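Local coordinates for Ufm1-specific protease (Caenorhabditis elegans, PDB 5EJJ), which is a thiol protease that cleaves the peptide bond at the C-terminal glycine of the ubiquitin-like modifier ufm-1, releasing it from its target proteins, at residues 240-245 with 290-295; 269-274 with 303-308. One frame throughout, in Å; residues are numbered along the deposited sequence.

Contact 1: residues 240-245 with 290-295; sequences IGEVVF and SATYLP
Glu242 and Thr292 join two strands that belong to different sheets: strand 235-247 is an edge strand of a mixed five-stranded sheet, and strand 289-293 is half of a two-stranded antiparallel hairpin. The two run in roughly the same direction, 30° apart, with axes 6.1 Å apart at their closest, and side chains and waters rather than paired backbones bridge them. The hydroxyl OG1 of Thr292 donates to OE1 of Glu242 over 2.7 Å, meeting the carboxylate on its syn side but 29° out of its plane. Glu242 can reach this far because its chain is extended beyond CG (chi2 -174°). The CG2 methyl of Val244 faces the same OG1 at 3.6 Å, tip to tip, so threonine suits the place by offering a hydroxyl to the acid and tolerating a methyl beside it. At the other end the strands come nearest, the CA atoms of Gly241 and Ser290 lying 5.0 Å apart; Gly241, having no side chain, leaves Ser290 CB directly against its CA, at 3.7 Å.

Three waters add further polar links. One joins the carbonyl of Ile240 to the amide of Ser290, another donates to both Glu242 O and Ser290 OG, and the third connects Glu242 OE1 with the amide of Thr292. OE1 therefore accepts from two donors, a hydroxyl and a water, which probably favours the ionised carboxylate.

Farther out, Ser347 holds the second carboxylate oxygen, OE2, helping fix the rotation of the acid group. Arg267 of helix 253-280 binds the carbonyl of Ala291 and, weakly, Thr292 OG1. Ser290 OG has Gln305 of the partner strand as its main polar partner, while the water that also donates to Glu242 O lies 2.8 Å from Ser290 OG.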
loop_
_atom_site.group_PDB
_atom_site.type_symbol
_atom_site.label_atom_id
_atom_site.label_comp_id
_atom_site.label_asym_id
_atom_site.label_seq_id
_atom_site.Cartn_x
_atom_site.Cartn_y
_atom_site.Cartn_z
ATOM N N ILE A 240 -10.248 17.621 8.644
ATOM C CA ILE A 240 -9.570 16.790 9.636
ATOM C C ILE A 240 -9.091 15.517 8.979
ATOM O O ILE A 240 -9.707 15.042 8.019
ATOM C CB ILE A 240 -10.434 16.481 10.881
ATOM C CG1 ILE A 240 -11.086 15.132 10.756
ATOM C CG2 ILE A 240 -11.520 17.493 11.042
ATOM C CD1 ILE A 240 -12.173 14.954 11.731
ATOM N N GLY A 241 -7.974 14.986 9.474
ATOM C CA GLY A 241 -7.421 13.766 8.921
ATOM C C GLY A 241 -6.081 13.332 9.480
ATOM O O GLY A 241 -5.504 14.034 10.303
ATOM N N GLU A 242 -5.606 12.167 9.027
ATOM C CA GLU A 242 -4.323 11.605 9.428
ATOM C C GLU A 242 -3.202 12.552 9.091
ATOM O O GLU A 242 -3.269 13.271 8.099
ATOM C CB GLU A 242 -4.030 10.336 8.638
ATOM C CG GLU A 242 -4.954 9.157 8.870
ATOM C CD GLU A 242 -4.493 7.871 8.130
ATOM O OE1 GLU A 242 -4.002 7.971 6.962
ATOM O OE2 GLU A 242 -4.619 6.762 8.730
ATOM N N VAL A 243 -2.152 12.538 9.901
ATOM C CA VAL A 243 -0.870 13.058 9.466
ATOM C C VAL A 243 0.206 12.051 9.870
ATOM O O VAL A 243 0.408 11.790 11.055
ATOM C CB VAL A 243 -0.571 14.425 10.056
ATOM C CG1 VAL A 243 0.760 14.919 9.570
ATOM C CG2 VAL A 243 -1.644 15.405 9.663
ATOM N N VAL A 244 0.883 11.480 8.868
ATOM C CA VAL A 244 1.827 10.382 9.060
ATOM C C VAL A 244 3.240 10.818 8.740
ATOM O O VAL A 244 3.485 11.389 7.685
ATOM C CB VAL A 244 1.511 9.226 8.132
ATOM C CG1 VAL A 244 2.363 8.067 8.494
ATOM C CG2 VAL A 244 0.056 8.860 8.227
ATOM N N PHE A 245 4.172 10.557 9.654
ATOM C CA PHE A 245 5.589 10.818 9.404
ATOM C C PHE A 245 6.484 9.680 9.912
ATOM O O PHE A 245 6.174 9.047 10.922
ATOM C CB PHE A 245 6.009 12.148 10.001
ATOM C CG PHE A 245 5.917 12.220 11.503
ATOM C CD1 PHE A 245 4.721 12.554 12.127
ATOM C CD2 PHE A 245 7.047 12.017 12.296
ATOM C CE1 PHE A 245 4.646 12.665 13.517
ATOM C CE2 PHE A 245 6.977 12.118 13.692
ATOM C CZ PHE A 245 5.770 12.443 14.300
ATOM N N SER A 290 -8.654 12.176 4.253
ATOM C CA SER A 290 -7.245 11.834 4.329
ATOM C C SER A 290 -6.949 10.349 4.142
ATOM O O SER A 290 -7.488 9.502 4.858
ATOM C CB SER A 290 -6.651 12.315 5.641
ATOM O OG SER A 290 -5.901 13.487 5.401
ATOM N N ALA A 291 -6.061 10.043 3.197
ATOM C CA ALA A 291 -5.641 8.669 2.955
ATOM C C ALA A 291 -4.126 8.526 2.934
ATOM O O ALA A 291 -3.398 9.464 2.596
ATOM C CB ALA A 291 -6.241 8.150 1.641
ATOM N N THR A 292 -3.665 7.335 3.293
ATOM C CA THR A 292 -2.266 6.943 3.151
ATOM C C THR A 292 -2.219 5.601 2.411
ATOM O O THR A 292 -3.038 4.715 2.664
ATOM C CB THR A 292 -1.583 6.793 4.517
ATOM O OG1 THR A 292 -1.836 7.960 5.303
ATOM C CG2 THR A 292 -0.109 6.655 4.350
ATOM N N TYR A 293 -1.285 5.469 1.477
ATOM C CA TYR A 293 -1.150 4.269 0.686
ATOM C C TYR A 293 0.291 3.832 0.669
ATOM O O TYR A 293 1.200 4.608 0.968
ATOM C CB TYR A 293 -1.546 4.535 -0.754
ATOM C CG TYR A 293 -2.933 5.044 -0.918
ATOM C CD1 TYR A 293 -3.200 6.401 -0.920
ATOM C CD2 TYR A 293 -3.982 4.172 -1.081
ATOM C CE1 TYR A 293 -4.487 6.874 -1.070
ATOM C CE2 TYR A 293 -5.268 4.623 -1.244
ATOM C CZ TYR A 293 -5.518 5.970 -1.228
ATOM O OH TYR A 293 -6.810 6.393 -1.378
ATOM N N LEU A 294 0.493 2.573 0.295
ATOM C CA LEU A 294 1.810 2.054 -0.048
ATOM C C LEU A 294 1.643 1.425 -1.403
ATOM O O LEU A 294 1.319 0.252 -1.493
ATOM C CB LEU A 294 2.242 0.983 0.944
ATOM C CG LEU A 294 3.573 0.312 0.632
ATOM C CD1 LEU A 294 4.610 1.368 0.441
ATOM C CD2 LEU A 294 3.979 -0.590 1.773
ATOM N N PRO A 295 1.813 2.210 -2.468
ATOM C CA PRO A 295 1.635 1.678 -3.814
ATOM C C PRO A 295 2.519 0.477 -4.048
ATOM O O PRO A 295 3.510 0.317 -3.335
ATOM C CB PRO A 295 2.073 2.839 -4.701
ATOM C CG PRO A 295 1.682 4.040 -3.913
ATOM C CD PRO A 295 2.029 3.662 -2.485
HETATM O O HOH W 1 -10.291 12.314 6.550
HETATM O O HOH W 2 -4.540 15.483 6.725
HETATM O O HOH W 3 -5.076 5.973 5.238
#

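Contact 2: residues 269-274 with 303-308; sequences NNTMMV and HLQLPT
Asn270 and Gln305 cross with their amide planes nearly perpendicular, 89° apart, where helix 253-280 packs on the face of the two-stranded antiparallel hairpin. The short axes lie 7.6 Å apart and cross at -40°. With CG anti to the backbone N (chi1 -153°), Asn270 reaches the strand backbone, and its OD1 accepts the amide of Gln305 at 3.1 Å. The bond is nearly straight at the hydrogen, yet the donor sits above the carbonyl plane. Asparagine suits this place because its other amide atom, ND2, can donate to Ser67 of helix 59-68.

The first torsion of Gln305 puts its CG against Thr271, obliquely across that side chain, and the bend at chi2 folds the amide back alongside it. Thr271 OG1 stands 3.1 Å from Gln305 NE2, but its principal partner is the carbonyl of Arg267 one helical turn earlier, with Tyr135 OH as another. Gln305 OE1 turns to Ser290 and Arg267.

Beyond Gln305 the contact becomes apolar. The branched Val274 crosses the ring of Pro307, the centre of an inverse gamma turn, at about a right angle, and Tyr318 of helix 312-325 touches both. Val274 CG1 rests 3.7 Å from Pro307 CD.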
loop_
_atom_site.group_PDB
_atom_site.type_symbol
_atom_site.label_atom_id
_atom_site.label_comp_id
_atom_site.label_asym_id
_atom_site.label_seq_id
_atom_site.Cartn_x
_atom_site.Cartn_y
_atom_site.Cartn_z
ATOM N N ASN A 269 -0.835 21.799 2.401
ATOM C CA ASN A 269 -0.603 22.164 1.018
ATOM C C ASN A 269 -1.331 21.244 0.040
ATOM O O ASN A 269 -1.841 21.689 -0.980
ATOM C CB ASN A 269 0.891 22.153 0.721
ATOM C CG ASN A 269 1.666 23.163 1.568
ATOM O OD1 ASN A 269 1.112 24.165 2.039
ATOM N ND2 ASN A 269 2.961 22.901 1.761
ATOM N N ASN A 270 -1.377 19.957 0.356
ATOM C CA ASN A 270 -2.074 18.997 -0.474
ATOM C C ASN A 270 -3.561 19.271 -0.509
ATOM O O ASN A 270 -4.168 19.179 -1.563
ATOM C CB ASN A 270 -1.832 17.575 0.021
ATOM C CG ASN A 270 -1.954 16.540 -1.095
ATOM O OD1 ASN A 270 -3.026 15.968 -1.330
ATOM N ND2 ASN A 270 -0.849 16.307 -1.803
ATOM N N THR A 271 -4.143 19.598 0.647
ATOM C CA THR A 271 -5.572 19.931 0.765
ATOM C C THR A 271 -5.866 21.199 -0.008
ATOM O O THR A 271 -6.873 21.312 -0.704
ATOM C CB THR A 271 -5.958 20.208 2.223
ATOM O OG1 THR A 271 -5.759 19.025 3.008
ATOM C CG2 THR A 271 -7.417 20.661 2.324
ATOM N N MET A 272 -4.955 22.153 0.140
ATOM C CA MET A 272 -5.016 23.423 -0.550
ATOM C C MET A 272 -5.078 23.172 -2.048
ATOM O O MET A 272 -5.987 23.643 -2.733
ATOM C CB MET A 272 -3.778 24.239 -0.191
ATOM C CG MET A 272 -3.665 25.596 -0.886
ATOM S SD MET A 272 -2.339 25.766 -2.117
ATOM C CE MET A 272 -3.312 25.664 -3.615
ATOM N N MET A 273 -4.124 22.404 -2.551
ATOM C CA MET A 273 -4.048 22.151 -3.977
ATOM C C MET A 273 -5.261 21.396 -4.556
ATOM O O MET A 273 -5.704 21.703 -5.660
ATOM C CB MET A 273 -2.739 21.452 -4.333
ATOM C CG MET A 273 -1.532 22.369 -4.340
ATOM S SD MET A 273 0.040 21.511 -4.660
ATOM C CE MET A 273 0.926 21.895 -3.153
ATOM N N VAL A 274 -5.802 20.423 -3.836
ATOM C CA VAL A 274 -6.918 19.660 -4.380
ATOM C C VAL A 274 -8.137 20.553 -4.400
ATOM O O VAL A 274 -8.915 20.550 -5.346
ATOM C CB VAL A 274 -7.246 18.416 -3.534
ATOM C CG1 VAL A 274 -8.305 17.598 -4.209
ATOM C CG2 VAL A 274 -6.027 17.559 -3.377
ATOM N N HIS A 303 0.927 10.056 0.434
ATOM C CA HIS A 303 -0.022 10.740 1.303
ATOM C C HIS A 303 -0.912 11.655 0.501
ATOM O O HIS A 303 -0.432 12.493 -0.235
ATOM C CB HIS A 303 0.717 11.561 2.330
ATOM C CG HIS A 303 1.847 10.837 2.971
ATOM N ND1 HIS A 303 1.773 10.338 4.251
ATOM C CD2 HIS A 303 3.084 10.527 2.513
ATOM C CE1 HIS A 303 2.918 9.756 4.552
ATOM N NE2 HIS A 303 3.729 9.853 3.513
ATOM N N LEU A 304 -2.218 11.512 0.637
ATOM C CA LEU A 304 -3.101 12.264 -0.224
ATOM C C LEU A 304 -4.361 12.692 0.494
ATOM O O LEU A 304 -4.932 11.940 1.292
ATOM C CB LEU A 304 -3.478 11.429 -1.446
ATOM C CG LEU A 304 -2.366 10.970 -2.385
ATOM C CD1 LEU A 304 -2.930 10.016 -3.400
ATOM C CD2 LEU A 304 -1.709 12.161 -3.057
ATOM N N GLN A 305 -4.770 13.922 0.207
ATOM C CA GLN A 305 -6.087 14.431 0.557
ATOM C C GLN A 305 -6.966 14.129 -0.643
ATOM O O GLN A 305 -6.645 14.541 -1.769
ATOM C CB GLN A 305 -6.008 15.928 0.785
ATOM C CG GLN A 305 -4.984 16.285 1.803
ATOM C CD GLN A 305 -5.310 15.636 3.113
ATOM O OE1 GLN A 305 -4.642 14.696 3.530
ATOM N NE2 GLN A 305 -6.370 16.106 3.760
ATOM N N LEU A 306 -8.041 13.370 -0.419
ATOM C CA LEU A 306 -8.898 12.902 -1.518
ATOM C C LEU A 306 -10.217 13.676 -1.638
ATOM O O LEU A 306 -10.939 13.854 -0.648
ATOM C CB LEU A 306 -9.191 11.422 -1.344
ATOM C CG LEU A 306 -7.985 10.515 -1.446
ATOM C CD1 LEU A 306 -8.420 9.117 -1.142
ATOM C CD2 LEU A 306 -7.400 10.620 -2.837
ATOM N N PRO A 307 -10.529 14.151 -2.849
ATOM C CA PRO A 307 -11.773 14.895 -3.089
ATOM C C PRO A 307 -12.991 13.973 -3.132
ATOM O O PRO A 307 -13.428 13.580 -4.206
ATOM C CB PRO A 307 -11.536 15.561 -4.453
ATOM C CG PRO A 307 -10.485 14.727 -5.117
ATOM C CD PRO A 307 -9.625 14.164 -4.011
ATOM N N THR A 308 -13.543 13.639 -1.973
ATOM C CA THR A 308 -14.594 12.625 -1.903
ATOM C C THR A 308 -16.040 13.146 -2.011
ATOM O O THR A 308 -16.998 12.358 -1.936
ATOM C CB THR A 308 -14.469 11.789 -0.626
ATOM O OG1 THR A 308 -14.079 12.636 0.473
ATOM C CG2 THR A 308 -13.461 10.670 -0.829
#

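Contacts 1 and 2, with centres 11 Å apart, use the two strands of one hairpin: 290-295 turns to the edge of the five-stranded sheet, 303-308 to helix 253-280. Since that helix follows strand 235-247 and leads into 289-293, the segments alternate along the chain. The hairpin's own bonding couples them, with Ala291 N 2.9 Å from Leu304 O, probably a hydrogen bond. Val244 O also packs 3.6 Å from His303 CE1. Arg267, on the helix one turn before Thr271, reaches both contacts. Both are buried within the UfSP2 N-terminal family region and lie away from Cys396, Asp520 and His522, the inferred active-site residues.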